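Local coordinates for protection of telomeres protein poz1 (Schizosaccharomyces pombe, PDB 5WE0) that binds telomeric DNA and negatively regulates telomerase and telomere length, at residues 6-9 / 10-13; 42-45 / 46-49. All coordinates share one frame; numbering follows the deposited sequence.

Interaction 1 of 2, residues 6-9 / 10-13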
loop_
_atom_site.group_PDB
_atom_site.type_symbol
_atom_site.label_atom_id
_atom_site.label_comp_id
_atom_site.label_asym_id
_atom_site.label_seq_id
_atom_site.Cartn_x
_atom_site.Cartn_y
_atom_site.Cartn_z
ATOM N N ARG A 6 -2.234 27.471 -2.944
ATOM C CA ARG A 6 -3.243 26.767 -3.735
ATOM C C ARG A 6 -3.114 25.253 -3.586
ATOM O O ARG A 6 -4.119 24.551 -3.400
ATOM C CB ARG A 6 -3.151 27.177 -5.206
ATOM C CG ARG A 6 -3.591 28.619 -5.445
ATOM C CD ARG A 6 -3.713 28.962 -6.901
ATOM N NE ARG A 6 -2.441 28.838 -7.592
ATOM C CZ ARG A 6 -1.649 29.861 -7.887
ATOM N NH1 ARG A 6 -1.995 31.093 -7.545
ATOM N NH2 ARG A 6 -0.506 29.655 -8.527
ATOM N N SER A 7 -1.885 24.735 -3.632
ATOM C CA SER A 7 -1.667 23.295 -3.487
ATOM C C SER A 7 -2.137 22.787 -2.128
ATOM O O SER A 7 -2.798 21.740 -2.041
ATOM C CB SER A 7 -0.192 22.970 -3.722
ATOM O OG SER A 7 0.175 23.291 -5.060
ATOM N N GLN A 8 -1.821 23.520 -1.054
ATOM C CA GLN A 8 -2.286 23.109 0.270
ATOM C C GLN A 8 -3.801 23.090 0.331
ATOM O O GLN A 8 -4.396 22.194 0.944
ATOM C CB GLN A 8 -1.722 24.019 1.354
ATOM C CG GLN A 8 -0.745 23.289 2.262
ATOM C CD GLN A 8 -1.422 22.167 3.065
ATOM O OE1 GLN A 8 -2.627 22.215 3.364
ATOM N NE2 GLN A 8 -0.651 21.134 3.382
ATOM N N SER A 9 -4.447 24.060 -0.310
ATOM C CA SER A 9 -5.899 24.049 -0.342
ATOM C C SER A 9 -6.425 22.859 -1.147
ATOM O O SER A 9 -7.419 22.230 -0.758
ATOM C CB SER A 9 -6.413 25.379 -0.900
ATOM O OG SER A 9 -7.818 25.430 -0.766
ATOM N N VAL A 10 -5.771 22.514 -2.264
ATOM C CA VAL A 10 -6.170 21.297 -2.990
ATOM C C VAL A 10 -6.043 20.067 -2.086
ATOM O O VAL A 10 -6.911 19.184 -2.084
ATOM C CB VAL A 10 -5.349 21.137 -4.286
ATOM C CG1 VAL A 10 -5.682 19.805 -4.955
ATOM C CG2 VAL A 10 -5.587 22.320 -5.241
ATOM N N LEU A 11 -4.967 20.002 -1.281
ATOM C CA LEU A 11 -4.808 18.898 -0.329
ATOM C C LEU A 11 -5.964 18.841 0.664
ATOM O O LEU A 11 -6.495 17.755 0.952
ATOM C CB LEU A 11 -3.474 19.017 0.419
ATOM C CG LEU A 11 -2.255 18.375 -0.255
ATOM C CD1 LEU A 11 -1.004 18.499 0.596
ATOM C CD2 LEU A 11 -2.531 16.920 -0.611
ATOM N N ASN A 12 -6.379 20.003 1.192
ATOM C CA ASN A 12 -7.510 20.041 2.119
ATOM C C ASN A 12 -8.793 19.566 1.466
ATOM O O ASN A 12 -9.604 18.881 2.100
ATOM C CB ASN A 12 -7.694 21.455 2.681
ATOM C CG ASN A 12 -6.517 21.890 3.513
ATOM O OD1 ASN A 12 -5.961 22.973 3.319
ATOM N ND2 ASN A 12 -6.107 21.027 4.436
ATOM N N THR A 13 -9.004 19.914 0.200
ATOM C CA THR A 13 -10.163 19.377 -0.508
ATOM C C THR A 13 -10.085 17.860 -0.655
ATOM O O THR A 13 -11.098 17.159 -0.481
ATOM C CB THR A 13 -10.311 20.060 -1.871
ATOM O OG1 THR A 13 -10.660 21.441 -1.665
ATOM C CG2 THR A 13 -11.375 19.355 -2.738
#

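Interaction 2 of 2, residues 42-45 / 46-49. With ZN (zinc ion), chain M.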
loop_
_atom_site.group_PDB
_atom_site.type_symbol
_atom_site.label_atom_id
_atom_site.label_comp_id
_atom_site.label_asym_id
_atom_site.label_seq_id
_atom_site.Cartn_x
_atom_site.Cartn_y
_atom_site.Cartn_z
ATOM N N GLY A 42 0.150 16.915 -8.938
ATOM C CA GLY A 42 1.186 16.158 -9.628
ATOM C C GLY A 42 2.070 16.999 -10.531
ATOM O O GLY A 42 3.242 16.662 -10.733
ATOM N N TYR A 43 1.547 18.121 -11.047
ATOM C CA TYR A 43 2.317 19.035 -11.885
ATOM C C TYR A 43 2.671 20.339 -11.182
ATOM O O TYR A 43 3.250 21.229 -11.809
ATOM C CB TYR A 43 1.553 19.344 -13.180
ATOM C CG TYR A 43 1.568 18.205 -14.186
ATOM C CD1 TYR A 43 0.601 17.202 -14.143
ATOM C CD2 TYR A 43 2.548 18.132 -15.177
ATOM C CE1 TYR A 43 0.603 16.156 -15.055
ATOM C CE2 TYR A 43 2.561 17.076 -16.110
ATOM C CZ TYR A 43 1.580 16.091 -16.041
ATOM O OH TYR A 43 1.573 15.033 -16.941
ATOM N N SER A 44 2.343 20.475 -9.903
ATOM C CA SER A 44 2.643 21.684 -9.148
ATOM C C SER A 44 4.125 21.703 -8.799
ATOM O O SER A 44 4.593 20.872 -8.014
ATOM C CB SER A 44 1.769 21.743 -7.897
ATOM O OG SER A 44 2.213 22.729 -6.979
ATOM N N LYS A 45 4.860 22.674 -9.356
ATOM C CA LYS A 45 6.297 22.766 -9.105
ATOM C C LYS A 45 6.640 22.948 -7.625
ATOM O O LYS A 45 7.744 22.591 -7.200
ATOM C CB LYS A 45 6.900 23.910 -9.919
ATOM C CG LYS A 45 7.044 23.623 -11.415
ATOM C CD LYS A 45 5.798 24.032 -12.176
ATOM C CE LYS A 45 6.055 24.090 -13.673
ATOM N NZ LYS A 45 4.855 24.610 -14.401
ATOM N N SER A 46 5.735 23.501 -6.818
ATOM C CA SER A 46 6.098 23.703 -5.423
ATOM C C SER A 46 5.846 22.474 -4.554
ATOM O O SER A 46 6.237 22.473 -3.386
ATOM C CB SER A 46 5.363 24.920 -4.844
ATOM O OG SER A 46 3.975 24.679 -4.747
ATOM N N MET A 47 5.231 21.422 -5.088
ATOM C CA MET A 47 4.991 20.211 -4.311
ATOM C C MET A 47 6.007 19.107 -4.598
ATOM O O MET A 47 5.914 18.029 -3.997
ATOM C CB MET A 47 3.570 19.691 -4.562
ATOM C CG MET A 47 2.485 20.689 -4.184
ATOM S SD MET A 47 2.614 21.190 -2.458
ATOM C CE MET A 47 1.806 19.834 -1.603
ATOM N N CYS A 48 6.968 19.347 -5.498
ATOM C CA CYS A 48 7.851 18.277 -5.951
ATOM C C CYS A 48 8.638 17.653 -4.804
ATOM O O CYS A 48 8.880 16.443 -4.812
ATOM C CB CYS A 48 8.797 18.808 -7.030
ATOM S SG CYS A 48 7.941 19.061 -8.606
ATOM N N HIS A 49 9.015 18.440 -3.797
ATOM C CA HIS A 49 9.786 17.927 -2.667
ATOM C C HIS A 49 9.050 18.096 -1.351
ATOM O O HIS A 49 9.662 18.000 -0.280
ATOM C CB HIS A 49 11.160 18.594 -2.612
ATOM C CG HIS A 49 11.966 18.332 -3.838
ATOM N ND1 HIS A 49 12.557 17.111 -4.083
ATOM C CD2 HIS A 49 12.166 19.077 -4.948
ATOM C CE1 HIS A 49 13.154 17.142 -5.260
ATOM N NE2 HIS A 49 12.936 18.326 -5.803
HETATM ZN ZN ZN M . 12.975 18.495 -7.885
#

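Interaction 1 of 2, residues 6-9 / 10-13
Val-10 N donates to Arg-6 O at 2.9 Å, the first of four successive i to i+4 bonds that make residues 6-13 a regular two-turn piece of helix 2-18. Leu-11 N follows to Ser-7 O at 2.9 Å, Asn-12 N to Gln-8 O at 3.0 Å and Thr-13 N to Ser-9 O at 3.0 Å. All four are nearly straight, with N-H...O angles of 156° to 160°, so the N-H groups of residues 10-13 and the carbonyls of 6-9 satisfy one another and leave the outward faces to the side chains. Ser-9 O has a second, weak donor in Thr-13 OG1 at 3.5 Å; a chi1 of -67° sets this hydroxyl anti to its own carbonyl carbon and beside the backbone N, where it can reach the carbonyl one turn back. Val-10 lays CG2 against Arg-6 O at 3.2 Å, one methyl of its beta-branched side chain resting over the preceding turn. Buried Ser-7 is small enough to sit under the neighbouring loop, and its OG is doubly engaged, by Glu-3 O one turn earlier and by Ser-44 OG of the turn after helix 31-43. Buried Leu-11, next along the same face, offers only carbon and packs on Leu-41 and Pro-53. The chemistry thus divides this piece of helix: the backbone groups between 6-9 and 10-13 are paired internally, while the Ser-7 and Leu-11 face supplies one hydroxyl and an apolar surface for docking.

Interaction 2 of 2, residues 42-45 / 46-49
Met-47 meets Ser-44 through its backbone N and the first part of its side chain, and that N closes the turn by donating to Ser-44 O at 3.0 Å. Lys-45 and Ser-46 hold the middle positions with backbone angles of a type I beta turn. The bond is fairly straight at the hydrogen, but the donor lies well above the carbonyl plane, as is usual when a chain turns so tightly. From here the methionine side chain can be traced outward. CB lies 3.8 Å from Ser-44 O, still beside the turn. CG, placed anti to the carbonyl carbon (chi1 -60°), comes 3.5 Å from Ser-44 OG and packs alongside that residue's CB. Bends at chi2 and chi3 then lead SD and CE away from 42-45, toward helix 2-18, where the methyl meets Leu-11; a flexible, unbranched thioether suits such a winding course. Ser-44 is small enough to be buried beside it, and its OG, whose stronger partner is Ser-7, receives a weak bond from Ser-46 OG at 3.4 Å. On the other flank Cys-48 SG rests 3.8 Å from Lys-45 O, a bulky, weakly polar atom beside a carbonyl. His-49 then carries the chain to the metal: NE2 binds the zinc ion at 2.1 Å, with the ring carbons CD2 and CE1 almost equally distant from it, and three ligands from the chain of another protein complete the site. The turn leads from helix 31-43 into the loop before helix 54-64, with helix 2-18 packed on its Ser-44 and Met-47 side and the partner protein reaching Met-47, Cys-48 and His-49.

Interactions 1 and 2 are joined directly, although their centres lie about 12 Å apart. The hydrogen bond between Ser-7 OG and Ser-44 OG, 2.9 Å long, ties the helix to the turn by a polar link. Around it the packing is apolar: Ser-7 CB touches Met-47 CG at 3.5 Å, and Leu-11 CD1 meets Met-47 CE at 3.8 Å. The Ser-7 side chain is about 14 Å from the zinc ion, so 6-13 takes no direct part in binding it; it packs against the turn, and His-49, two residues past that turn, holds the metal. Leu-11 and Met-47 also each pack on an aromatic side chain of the partner protein.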